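PDB 4U3W: 2-aminomuconate 6-semialdehyde dehydrogenase from Burkholderia cenocepacia, which probably oxidises the aldehyde group of 2-aminomuconate 6-semialdehyde to a carboxylate with NAD+. Local coordinates for residues G167-W172 against I246-E251; C192-P197 against N223-H228; G275-V280 against G435-I440; M391-T396 against G411-I416. One frame throughout, in Å; residues are numbered along the deposited sequence. Where two conformers were deposited one is given.

In the fold
Interactions 1 and 2 build one sheet, that of the Rossmann-like NAD-binding domain of aldehyde dehydrogenases. Their centres lie about 10 Å apart and they touch directly: strands 153-169 and 192-196 are neighbours, with Ile168 O 2.7 Å from Lys196 N, probably a hydrogen bond. Interactions 3 and 4 belong to a second sheet, that of the catalytic domain, with centres about 15 Å apart. Interactions 1 and 3 have centres about 21 Å apart and nearest atoms about 7 Å apart; in this family the active site lies between the two domains. Magnesium ions lie about 11 Å from the Thr247 side chain and about 9 Å from that of His228.

Interaction 1: residues G167-W172 against I246-E251; sequences GIISPW and ITFTGE
The carbonyl O of Gly167 receives Thr247 N at 2.9 Å and, more weakly, the CA-H of Ile246, with Ile246 CA 3.3 Å from Gly167 O. Ile169 N returns a bond to Thr247 O (3.1 Å, 173° at the hydrogen), completing the alternating pattern of a parallel pair in the Rossmann-like sheet; the strand axes diverge by just 9°. Ile168 and Thr247 stand side by side on one face. With Thr247 OG1 anti to the backbone N (chi1 -174°), the methyl CG2 sits between N and the carbonyl carbon and presses on Ile168 CG1 at 3.4 Å, a tight contact, while OG1 turns to Lys182 and Glu485. On the other face Ile169 meets the rim of the Phe248 ring: its CB lies in the ring plane at the edge, and its CG2 is 3.7 Å from Phe248 CD1. Past the end of strand 167-169, Pro171 CD rests 3.6 Å from Thr249 O, and Thr249 OG1 bonds Glu272 and Lys182. Helix 175-188 packs on Ile168 and Pro171, helices 233-238 and 252-261 cover the face of Ile246, Ile169 and Phe248, and strands 192-196 and 268-272 continue the sheet beyond the two strands.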
loop_
_atom_site.group_PDB
_atom_site.type_symbol
_atom_site.label_atom_id
_atom_site.label_comp_id
_atom_site.label_asym_id
_atom_site.label_seq_id
_atom_site.Cartn_x
_atom_site.Cartn_y
_atom_site.Cartn_z
ATOM N N GLY A 167 23.047 -15.464 -7.344
ATOM C CA GLY A 167 24.184 -15.356 -8.229
ATOM C C GLY A 167 24.074 -14.033 -9.000
ATOM O O GLY A 167 23.027 -13.753 -9.577
ATOM N N ILE A 168 25.144 -13.235 -8.986
ATOM C CA ILE A 168 25.118 -11.857 -9.533
ATOM C C ILE A 168 26.195 -11.739 -10.603
ATOM O O ILE A 168 27.385 -11.928 -10.323
ATOM C CB ILE A 168 25.354 -10.798 -8.437
ATOM C CG1 ILE A 168 24.156 -10.768 -7.427
ATOM C CG2 ILE A 168 25.556 -9.375 -9.089
ATOM C CD1 ILE A 168 24.377 -9.835 -6.245
ATOM N N ILE A 169 25.783 -11.486 -11.838
ATOM C CA ILE A 169 26.738 -11.330 -12.909
ATOM C C ILE A 169 26.645 -9.878 -13.423
ATOM O O ILE A 169 25.597 -9.475 -13.916
ATOM C CB ILE A 169 26.468 -12.293 -14.011
ATOM C CG1 ILE A 169 26.788 -13.731 -13.501
ATOM C CG2 ILE A 169 27.383 -12.045 -15.192
ATOM C CD1 ILE A 169 26.100 -14.776 -14.248
ATOM N N SER A 170 27.693 -9.088 -13.258
ATOM C CA SER A 170 27.508 -7.644 -13.512
ATOM C C SER A 170 28.384 -7.153 -14.654
ATOM O O SER A 170 29.403 -7.788 -15.003
ATOM C CB SER A 170 27.740 -6.822 -12.212
ATOM O OG SER A 170 29.065 -6.904 -11.815
ATOM N N PRO A 171 27.952 -6.047 -15.297
ATOM C CA PRO A 171 28.572 -5.578 -16.535
ATOM C C PRO A 171 29.805 -4.680 -16.312
ATOM O O PRO A 171 30.099 -4.261 -15.185
ATOM C CB PRO A 171 27.426 -4.783 -17.209
ATOM C CG PRO A 171 26.686 -4.185 -16.030
ATOM C CD PRO A 171 26.724 -5.255 -14.957
ATOM N N TRP A 172 30.502 -4.345 -17.396
ATOM C CA TRP A 172 31.698 -3.534 -17.285
ATOM C C TRP A 172 31.441 -2.020 -17.383
ATOM O O TRP A 172 32.366 -1.214 -17.181
ATOM C CB TRP A 172 32.718 -3.912 -18.374
ATOM C CG TRP A 172 32.160 -4.076 -19.778
ATOM C CD1 TRP A 172 31.928 -5.262 -20.425
ATOM C CD2 TRP A 172 31.839 -3.033 -20.729
ATOM N NE1 TRP A 172 31.438 -5.023 -21.692
ATOM C CE2 TRP A 172 31.379 -3.670 -21.908
ATOM C CE3 TRP A 172 31.892 -1.622 -20.692
ATOM C CZ2 TRP A 172 30.979 -2.948 -23.050
ATOM C CZ3 TRP A 172 31.494 -0.901 -21.832
ATOM C CH2 TRP A 172 31.031 -1.560 -22.991
ATOM N N ILE A 246 19.408 -15.876 -10.379
ATOM C CA ILE A 246 20.464 -15.171 -11.093
ATOM C C ILE A 246 19.930 -13.750 -11.375
ATOM O O ILE A 246 18.824 -13.617 -11.891
ATOM C CB ILE A 246 20.821 -15.805 -12.438
ATOM C CG1 ILE A 246 21.495 -17.158 -12.236
ATOM C CG2 ILE A 246 21.812 -14.910 -13.234
ATOM C CD1 ILE A 246 22.916 -17.005 -11.617
ATOM N N THR A 247 20.702 -12.728 -11.025
ATOM C CA THR A 247 20.368 -11.352 -11.449
ATOM C C THR A 247 21.485 -10.997 -12.388
ATOM O O THR A 247 22.665 -11.399 -12.221
ATOM C CB THR A 247 20.202 -10.382 -10.253
ATOM O OG1 THR A 247 19.738 -9.095 -10.732
ATOM C CG2 THR A 247 21.539 -10.198 -9.548
ATOM N N PHE A 248 21.108 -10.368 -13.481
ATOM C CA PHE A 248 22.063 -10.180 -14.546
ATOM C C PHE A 248 21.764 -8.837 -15.226
ATOM O O PHE A 248 20.616 -8.525 -15.457
ATOM C CB PHE A 248 22.003 -11.331 -15.554
ATOM C CG PHE A 248 22.800 -11.062 -16.816
ATOM C CD1 PHE A 248 24.189 -11.141 -16.822
ATOM C CD2 PHE A 248 22.145 -10.690 -18.014
ATOM C CE1 PHE A 248 24.921 -10.855 -18.000
ATOM C CE2 PHE A 248 22.864 -10.429 -19.193
ATOM C CZ PHE A 248 24.245 -10.499 -19.190
ATOM N N THR A 249 22.795 -8.051 -15.499
ATOM C CA THR A 249 22.631 -6.830 -16.315
ATOM C C THR A 249 23.610 -6.974 -17.483
ATOM O O THR A 249 24.796 -7.208 -17.250
ATOM C CB THR A 249 22.914 -5.560 -15.493
ATOM O OG1 THR A 249 22.006 -5.507 -14.368
ATOM C CG2 THR A 249 22.737 -4.248 -16.347
ATOM N N GLY A 250 23.137 -6.862 -18.723
ATOM C CA GLY A 250 24.049 -6.967 -19.861
ATOM C C GLY A 250 23.359 -7.231 -21.187
ATOM O O GLY A 250 22.189 -6.895 -21.363
ATOM N N GLU A 251 24.054 -7.874 -22.130
ATOM C CA GLU A 251 23.450 -8.028 -23.457
ATOM C C GLU A 251 22.236 -8.965 -23.433
ATOM O O GLU A 251 22.213 -9.953 -22.659
ATOM C CB GLU A 251 24.461 -8.585 -24.471
ATOM C CG GLU A 251 25.502 -7.649 -24.943
ATOM C CD GLU A 251 26.367 -8.360 -25.985
ATOM O OE1 GLU A 251 25.907 -8.532 -27.134
ATOM O OE2 GLU A 251 27.455 -8.832 -25.617
#

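Interaction 2: residues C192-P197 against N223-H228; sequences CVVAKP and NLIHGH
Asn223 grips Val193 O twice, through its backbone N at 2.9 Å and its side-chain ND2 at 3.0 Å, the two donors arriving from opposite faces of the carbonyl plane. A chi1 of -51° folds the amide back beside the backbone N and makes this double hold possible; ND2 also reaches Gly220 O, and OD1 accepts from Asn29 N. Asn223 O in turn receives Ala195 N, continuing the parallel pairing of a beta-alpha-beta unit whose crossover is helix 203-214. Leu224 sends CD1 against Pro197 CD at 3.5 Å, a close contact of side chains crossing at about a right angle. Ile225 N donates to Ala195 O, and on the opposite face from Leu224 its CD1 lies 3.7 Å from Val194 CG1. His226 has Leu224 CG over one ring face and Pro197 CG 3.7 Å from its ND1; a water at the ring edge joins ND1, Pro197 O and Gly227 N, while NE2 bonds Thr206. Gly227 O then accepts Lys196 NZ at 2.6 Å. The lysine chain, bent at chi3 and chi4, doubles back so that NZ also donates to its neighbour Pro197 O at 2.9 Å. The buried ammonium is thus held by two carbonyl oxygens, meeting both from above their planes, with Glu199 a long, weak ion partner; the lysine charge probably polarises both carbonyls, which it joins across the contact.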
loop_
_atom_site.group_PDB
_atom_site.type_symbol
_atom_site.label_atom_id
_atom_site.label_comp_id
_atom_site.label_asym_id
_atom_site.label_seq_id
_atom_site.Cartn_x
_atom_site.Cartn_y
_atom_site.Cartn_z
ATOM N N CYS A 192 22.596 -14.837 0.940
ATOM C CA CYS A 192 24.007 -14.799 0.665
ATOM C C CYS A 192 24.227 -14.577 -0.841
ATOM O O CYS A 192 23.330 -14.780 -1.663
ATOM C CB CYS A 192 24.703 -16.121 1.111
ATOM S SG CYS A 192 24.477 -16.295 2.958
ATOM N N VAL A 193 25.442 -14.198 -1.209
ATOM C CA VAL A 193 25.723 -13.740 -2.573
ATOM C C VAL A 193 27.002 -14.430 -3.143
ATOM O O VAL A 193 27.993 -14.538 -2.441
ATOM C CB VAL A 193 25.902 -12.192 -2.566
ATOM C CG1 VAL A 193 26.668 -11.697 -3.769
ATOM C CG2 VAL A 193 24.528 -11.457 -2.400
ATOM N N VAL A 194 26.965 -14.836 -4.402
ATOM C CA VAL A 194 28.131 -15.217 -5.166
ATOM C C VAL A 194 28.118 -14.313 -6.394
ATOM O O VAL A 194 27.192 -14.387 -7.209
ATOM C CB VAL A 194 28.105 -16.689 -5.618
ATOM C CG1 VAL A 194 29.353 -17.001 -6.552
ATOM C CG2 VAL A 194 28.098 -17.604 -4.408
ATOM N N ALA A 195 29.115 -13.434 -6.479
ATOM C CA ALA A 195 29.078 -12.366 -7.450
ATOM C C ALA A 195 30.285 -12.400 -8.366
ATOM O O ALA A 195 31.414 -12.468 -7.907
ATOM C CB ALA A 195 29.018 -11.004 -6.748
ATOM N N LYS A 196 30.025 -12.278 -9.659
ATOM C CA LYS A 196 31.101 -12.305 -10.651
ATOM C C LYS A 196 31.100 -11.018 -11.466
ATOM O O LYS A 196 30.244 -10.847 -12.317
ATOM C CB LYS A 196 30.958 -13.459 -11.628
ATOM C CG LYS A 196 32.330 -13.546 -12.536
ATOM C CD LYS A 196 32.128 -14.066 -13.887
ATOM C CE LYS A 196 31.676 -13.107 -14.909
ATOM N NZ LYS A 196 32.751 -12.301 -15.541
ATOM N N PRO A 197 32.048 -10.115 -11.201
ATOM C CA PRO A 197 32.089 -8.855 -11.973
ATOM C C PRO A 197 32.696 -9.113 -13.329
ATOM O O PRO A 197 33.279 -10.197 -13.599
ATOM C CB PRO A 197 32.996 -7.949 -11.152
ATOM C CG PRO A 197 34.006 -8.981 -10.469
ATOM C CD PRO A 197 33.137 -10.231 -10.211
ATOM N N ASN A 223 30.577 -13.559 -1.458
ATOM C CA ASN A 223 31.675 -14.268 -2.156
ATOM C C ASN A 223 31.890 -13.617 -3.521
ATOM O O ASN A 223 30.930 -13.336 -4.227
ATOM C CB ASN A 223 31.376 -15.753 -2.316
ATOM C CG ASN A 223 30.975 -16.379 -1.029
ATOM O OD1 ASN A 223 31.812 -16.807 -0.240
ATOM N ND2 ASN A 223 29.690 -16.414 -0.785
ATOM N N LEU A 224 33.156 -13.339 -3.845
ATOM C CA LEU A 224 33.554 -12.744 -5.121
ATOM C C LEU A 224 34.345 -13.747 -5.940
ATOM O O LEU A 224 35.315 -14.331 -5.444
ATOM C CB LEU A 224 34.428 -11.508 -4.883
ATOM C CG LEU A 224 34.907 -10.836 -6.181
ATOM C CD1 LEU A 224 33.762 -10.072 -6.786
ATOM C CD2 LEU A 224 35.981 -9.845 -5.781
ATOM N N ILE A 225 33.911 -14.015 -7.155
ATOM C CA ILE A 225 34.674 -14.891 -8.054
ATOM C C ILE A 225 35.005 -14.135 -9.326
ATOM O O ILE A 225 34.105 -13.521 -9.930
ATOM C CB ILE A 225 33.907 -16.168 -8.443
ATOM C CG1 ILE A 225 32.437 -15.816 -8.722
ATOM C CG2 ILE A 225 33.970 -17.211 -7.312
ATOM C CD1 ILE A 225 31.663 -16.961 -9.411
ATOM N N HIS A 226 36.262 -14.170 -9.726
ATOM C CA HIS A 226 36.653 -13.516 -10.955
ATOM C C HIS A 226 36.699 -14.476 -12.115
ATOM O O HIS A 226 36.924 -15.717 -11.942
ATOM C CB HIS A 226 38.020 -12.861 -10.842
ATOM C CG HIS A 226 38.032 -11.635 -9.973
ATOM N ND1 HIS A 226 37.342 -10.463 -10.293
ATOM C CD2 HIS A 226 38.635 -11.394 -8.780
ATOM C CE1 HIS A 226 37.581 -9.555 -9.375
ATOM N NE2 HIS A 226 38.357 -10.088 -8.437
ATOM N N GLY A 227 36.511 -13.911 -13.300
ATOM C CA GLY A 227 36.673 -14.715 -14.495
ATOM C C GLY A 227 35.867 -14.242 -15.658
ATOM O O GLY A 227 35.231 -13.191 -15.587
ATOM N N HIS A 228 35.882 -15.043 -16.714
ATOM C CA HIS A 228 35.170 -14.717 -17.923
ATOM C C HIS A 228 33.725 -15.197 -17.879
ATOM O O HIS A 228 33.240 -15.599 -16.830
ATOM C CB HIS A 228 35.953 -15.278 -19.143
ATOM C CG HIS A 228 37.172 -14.468 -19.432
ATOM N ND1 HIS A 228 38.246 -14.424 -18.561
ATOM C CD2 HIS A 228 37.473 -13.613 -20.449
ATOM C CE1 HIS A 228 39.177 -13.617 -19.052
ATOM N NE2 HIS A 228 38.723 -13.090 -20.180
HETATM O O HOH W 1 36.210 -10.920 -13.031
#

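Interaction 3: residues G275-V280 against G435-I440; sequences GKNAAV and GLAASI
Asn277 and Ala437 meet in a parallel strand pair of the central sheet of the aldehyde dehydrogenase catalytic domain; the axes of 277-280 and 437-440 lie 8° apart. Two backbone bonds link them directly, Ser439 N to Ala278 O and Val280 N to Ser439 O (2.8 Å). A side chain supplies the next link: Asn277 OD1 accepts Ala437 N at 2.9 Å, the donor standing 47° out of the amide's carbonyl plane. The amide is fixed from its other end too, because ND2 donates to the carbonyls of Cys306 and Cys308. Apolar contact is concentrated at Val280 and Ile440, which lie side by side; the bent isoleucine chain (chi2 -68°) brings CD1 to 3.7 Å from Val280 CB. On the other face Ala279 CB touches Ser439 OG at 3.5 Å. Three waters supplement the pairing. One donates to Asn277 OD1 and accepts from Lys276 N and Leu436 N. The second alone stands in for a direct peptide bond, spanning Ala278 N and Ala437 O, themselves 4.1 Å apart and thus too distant to bond. The third donates to Ala278 O at 2.9 Å, adding to the bond from Ser439 N, and also bonds Ser439 OG at the same distance.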
loop_
_atom_site.group_PDB
_atom_site.type_symbol
_atom_site.label_atom_id
_atom_site.label_comp_id
_atom_site.label_asym_id
_atom_site.label_seq_id
_atom_site.Cartn_x
_atom_site.Cartn_y
_atom_site.Cartn_z
ATOM N N GLY A 275 19.171 -2.126 -25.118
ATOM C CA GLY A 275 18.165 -1.182 -25.555
ATOM C C GLY A 275 18.617 -0.485 -26.855
ATOM O O GLY A 275 19.806 -0.496 -27.204
ATOM N N LYS A 276 17.668 0.098 -27.578
ATOM C CA LYS A 276 17.990 1.027 -28.682
ATOM C C LYS A 276 17.115 2.239 -28.479
ATOM O O LYS A 276 16.105 2.442 -29.165
ATOM C CB LYS A 276 17.758 0.404 -30.044
ATOM C CG LYS A 276 18.314 1.281 -31.224
ATOM C CD LYS A 276 19.863 1.302 -31.260
ATOM C CE LYS A 276 20.378 2.142 -32.476
ATOM N NZ LYS A 276 21.860 2.043 -32.578
ATOM N N ASN A 277 17.469 3.000 -27.451
ATOM C CA ASN A 277 16.606 4.017 -26.908
ATOM C C ASN A 277 16.520 5.290 -27.743
ATOM O O ASN A 277 17.491 5.703 -28.353
ATOM C CB ASN A 277 17.071 4.374 -25.503
ATOM C CG ASN A 277 17.298 3.131 -24.661
ATOM O OD1 ASN A 277 16.376 2.337 -24.431
ATOM N ND2 ASN A 277 18.509 2.975 -24.182
ATOM N N ALA A 278 15.335 5.887 -27.752
ATOM C CA ALA A 278 15.083 7.161 -28.443
ATOM C C ALA A 278 14.987 8.362 -27.489
ATOM O O ALA A 278 14.536 8.227 -26.307
ATOM C CB ALA A 278 13.801 7.069 -29.263
ATOM N N ALA A 279 15.407 9.516 -28.008
ATOM C CA ALA A 279 15.079 10.821 -27.433
ATOM C C ALA A 279 14.204 11.560 -28.462
ATOM O O ALA A 279 14.504 11.527 -29.669
ATOM C CB ALA A 279 16.355 11.616 -27.112
ATOM N N VAL A 280 13.102 12.157 -27.993
ATOM C CA VAL A 280 12.151 12.862 -28.873
ATOM C C VAL A 280 12.161 14.317 -28.483
ATOM O O VAL A 280 12.032 14.624 -27.310
ATOM C CB VAL A 280 10.699 12.279 -28.771
ATOM C CG1 VAL A 280 9.738 13.004 -29.723
ATOM C CG2 VAL A 280 10.719 10.775 -29.109
ATOM N N GLY A 435 12.844 -2.270 -25.574
ATOM C CA GLY A 435 11.903 -1.363 -24.931
ATOM C C GLY A 435 12.423 -1.042 -23.540
ATOM O O GLY A 435 11.724 -1.322 -22.516
ATOM N N LEU A 436 13.638 -0.483 -23.490
ATOM C CA LEU A 436 14.259 -0.150 -22.208
ATOM C C LEU A 436 13.825 1.226 -21.730
ATOM O O LEU A 436 13.109 1.322 -20.715
ATOM C CB LEU A 436 15.768 -0.166 -22.288
ATOM C CG LEU A 436 16.550 0.064 -20.982
ATOM C CD1 LEU A 436 16.036 -0.816 -19.765
ATOM C CD2 LEU A 436 18.037 -0.274 -21.249
ATOM N N ALA A 437 14.245 2.290 -22.420
ATOM C CA ALA A 437 13.910 3.640 -21.916
ATOM C C ALA A 437 13.681 4.655 -23.050
ATOM O O ALA A 437 13.998 4.388 -24.195
ATOM C CB ALA A 437 15.012 4.148 -20.990
ATOM N N ALA A 438 13.110 5.827 -22.714
ATOM C CA ALA A 438 12.967 6.885 -23.698
ATOM C C ALA A 438 12.977 8.249 -22.990
ATOM O O ALA A 438 12.667 8.335 -21.796
ATOM C CB ALA A 438 11.683 6.704 -24.468
ATOM N N SER A 439 13.346 9.306 -23.693
ATOM C CA SER A 439 13.157 10.650 -23.115
ATOM C C SER A 439 12.479 11.557 -24.135
ATOM O O SER A 439 12.713 11.440 -25.327
ATOM C CB SER A 439 14.493 11.247 -22.634
ATOM O OG SER A 439 15.328 11.382 -23.748
ATOM N N ILE A 440 11.595 12.427 -23.628
ATOM C CA ILE A 440 10.734 13.315 -24.405
ATOM C C ILE A 440 10.991 14.720 -23.914
ATOM O O ILE A 440 10.957 14.932 -22.687
ATOM C CB ILE A 440 9.210 13.005 -24.141
ATOM C CG1 ILE A 440 8.917 11.507 -24.326
ATOM C CG2 ILE A 440 8.271 13.906 -24.953
ATOM C CD1 ILE A 440 9.039 11.068 -25.693
HETATM O O HOH W 2 14.984 0.277 -25.759
HETATM O O HOH W 3 13.139 4.255 -26.729
HETATM O O HOH W 4 16.584 8.843 -24.394
#

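Interaction 4: residues M391-T396 against G411-I416; sequences MPTIWT and GPVCHI
Val413 drives its CG2 methyl onto one face of the Trp395 indole, 3.4 Å from the centre of the six-membered ring and 11° off its normal, a CH-pi contact in which a single bump sits on a broad flat floor. Val413 CG2 is anti to the backbone N, and from there it also abuts Thr393 CG2 at 3.9 Å, so that one methyl fills the notch between threonine and tryptophan on this face. Farther along, the His415 ring lies against the start of the indole side chain, CD2 4.0 Å from Trp395 CB; NE2 accepts from Leu398 N, which fixes the ring. The other face is shaped by aliphatic branches. Ile394 CG2 fits against the Ile416 tip, CD1, at 3.6 Å, while its second branch, CG1, looks onto Cys414 SG at 4.2 Å. At the entry to the pair, Pro412 is the centre of an inverse gamma turn; its CG nestles near Met391 O, and its carbonyl O takes Thr393 N at 2.8 Å. Thr393 OG1 donates to Met391 O and accepts from Gly375 N. Cys414 N, Trp395 N and Ile416 N carry the parallel pairing onward, the strands crossing at -23°. The pair is part of a beta-alpha-beta unit with helix 403-406 between its strands. Strand 370-373 borders 393-396 antiparallel, strand 309-315 flanks 413-419 on the far side, and helices 287-299 and 319-331 cover the isoleucine face, with Phe299 and Leu326 against Ile394 and Phe319 against Ile416.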
loop_
_atom_site.group_PDB
_atom_site.type_symbol
_atom_site.label_atom_id
_atom_site.label_comp_id
_atom_site.label_asym_id
_atom_site.label_seq_id
_atom_site.Cartn_x
_atom_site.Cartn_y
_atom_site.Cartn_z
ATOM N N MET A 391 35.819 8.986 -31.266
ATOM C CA MET A 391 35.236 10.339 -31.169
ATOM C C MET A 391 33.707 10.288 -31.061
ATOM O O MET A 391 33.066 9.390 -31.622
ATOM C CB MET A 391 35.639 11.225 -32.387
ATOM C CG MET A 391 37.140 11.563 -32.517
ATOM S SD MET A 391 37.944 12.209 -31.032
ATOM C CE MET A 391 37.433 13.909 -31.056
ATOM N N PRO A 392 33.116 11.275 -30.347
ATOM C CA PRO A 392 31.656 11.444 -30.363
ATOM C C PRO A 392 31.137 11.540 -31.793
ATOM O O PRO A 392 31.690 12.296 -32.567
ATOM C CB PRO A 392 31.422 12.803 -29.655
ATOM C CG PRO A 392 32.713 13.199 -29.034
ATOM C CD PRO A 392 33.822 12.394 -29.693
ATOM N N THR A 393 30.077 10.815 -32.129
ATOM C CA THR A 393 29.646 10.724 -33.525
ATOM C C THR A 393 28.154 11.019 -33.655
ATOM O O THR A 393 27.378 10.607 -32.816
ATOM C CB THR A 393 29.992 9.318 -34.091
ATOM O OG1 THR A 393 31.406 9.137 -33.990
ATOM C CG2 THR A 393 29.557 9.140 -35.528
ATOM N N ILE A 394 27.784 11.801 -34.670
ATOM C CA ILE A 394 26.391 12.101 -34.986
ATOM C C ILE A 394 26.129 11.730 -36.453
ATOM O O ILE A 394 26.892 12.114 -37.326
ATOM C CB ILE A 394 26.083 13.617 -34.767
ATOM C CG1 ILE A 394 26.295 14.051 -33.305
ATOM C CG2 ILE A 394 24.681 14.003 -35.257
ATOM C CD1 ILE A 394 26.313 15.625 -33.203
ATOM N N TRP A 395 25.059 10.970 -36.714
ATOM C CA TRP A 395 24.620 10.642 -38.082
ATOM C C TRP A 395 23.255 11.265 -38.408
ATOM O O TRP A 395 22.447 11.507 -37.502
ATOM C CB TRP A 395 24.487 9.149 -38.271
ATOM C CG TRP A 395 25.767 8.377 -38.132
ATOM C CD1 TRP A 395 26.993 8.723 -38.613
ATOM C CD2 TRP A 395 25.936 7.131 -37.436
ATOM N NE1 TRP A 395 27.920 7.761 -38.257
ATOM C CE2 TRP A 395 27.291 6.775 -37.541
ATOM C CE3 TRP A 395 25.063 6.283 -36.752
ATOM C CZ2 TRP A 395 27.798 5.615 -36.974
ATOM C CZ3 TRP A 395 25.560 5.141 -36.181
ATOM C CH2 TRP A 395 26.919 4.805 -36.313
ATOM N N THR A 396 23.003 11.491 -39.702
ATOM C CA THR A 396 21.650 11.690 -40.212
ATOM C C THR A 396 21.405 10.893 -41.514
ATOM O O THR A 396 22.331 10.265 -42.056
ATOM C CB THR A 396 21.345 13.211 -40.494
ATOM O OG1 THR A 396 22.334 13.729 -41.381
ATOM C CG2 THR A 396 21.377 14.030 -39.215
ATOM N N GLY A 411 28.231 2.641 -28.104
ATOM C CA GLY A 411 29.293 3.623 -28.289
ATOM C C GLY A 411 28.711 5.053 -28.294
ATOM O O GLY A 411 27.490 5.211 -28.110
ATOM N N PRO A 412 29.579 6.077 -28.461
ATOM C CA PRO A 412 29.212 7.502 -28.394
ATOM C C PRO A 412 28.689 7.975 -29.728
ATOM O O PRO A 412 29.382 8.631 -30.500
ATOM C CB PRO A 412 30.535 8.213 -28.043
ATOM C CG PRO A 412 31.609 7.291 -28.742
ATOM C CD PRO A 412 31.045 5.873 -28.564
ATOM N N VAL A 413 27.436 7.627 -29.983
ATOM C CA VAL A 413 26.842 7.901 -31.275
ATOM C C VAL A 413 25.328 8.065 -31.117
ATOM O O VAL A 413 24.698 7.478 -30.224
ATOM C CB VAL A 413 27.191 6.771 -32.282
ATOM C CG1 VAL A 413 26.549 5.420 -31.865
ATOM C CG2 VAL A 413 26.812 7.156 -33.688
ATOM N N CYS A 414 24.757 8.931 -31.947
ATOM C CA CYS A 414 23.319 9.005 -32.091
ATOM C C CYS A 414 23.038 9.302 -33.550
ATOM O O CYS A 414 23.822 9.995 -34.203
ATOM C CB CYS A 414 22.700 10.102 -31.185
ATOM S SG CYS A 414 23.325 11.784 -31.401
ATOM N N HIS A 415 21.915 8.774 -34.033
ATOM C CA HIS A 415 21.350 9.158 -35.315
ATOM C C HIS A 415 20.189 10.168 -35.034
ATOM O O HIS A 415 19.413 9.978 -34.120
ATOM C CB HIS A 415 20.838 7.930 -36.095
ATOM C CG HIS A 415 20.118 8.284 -37.364
ATOM N ND1 HIS A 415 18.757 8.534 -37.408
ATOM C CD2 HIS A 415 20.564 8.445 -38.636
ATOM C CE1 HIS A 415 18.401 8.842 -38.645
ATOM N NE2 HIS A 415 19.479 8.805 -39.407
ATOM N N ILE A 416 20.060 11.207 -35.849
ATOM C CA ILE A 416 18.956 12.199 -35.693
ATOM C C ILE A 416 18.075 12.176 -36.955
ATOM O O ILE A 416 18.603 12.265 -38.077
ATOM C CB ILE A 416 19.540 13.629 -35.434
ATOM C CG1 ILE A 416 20.676 13.497 -34.404
ATOM C CG2 ILE A 416 18.430 14.668 -34.938
ATOM C CD1 ILE A 416 21.366 14.762 -33.987
#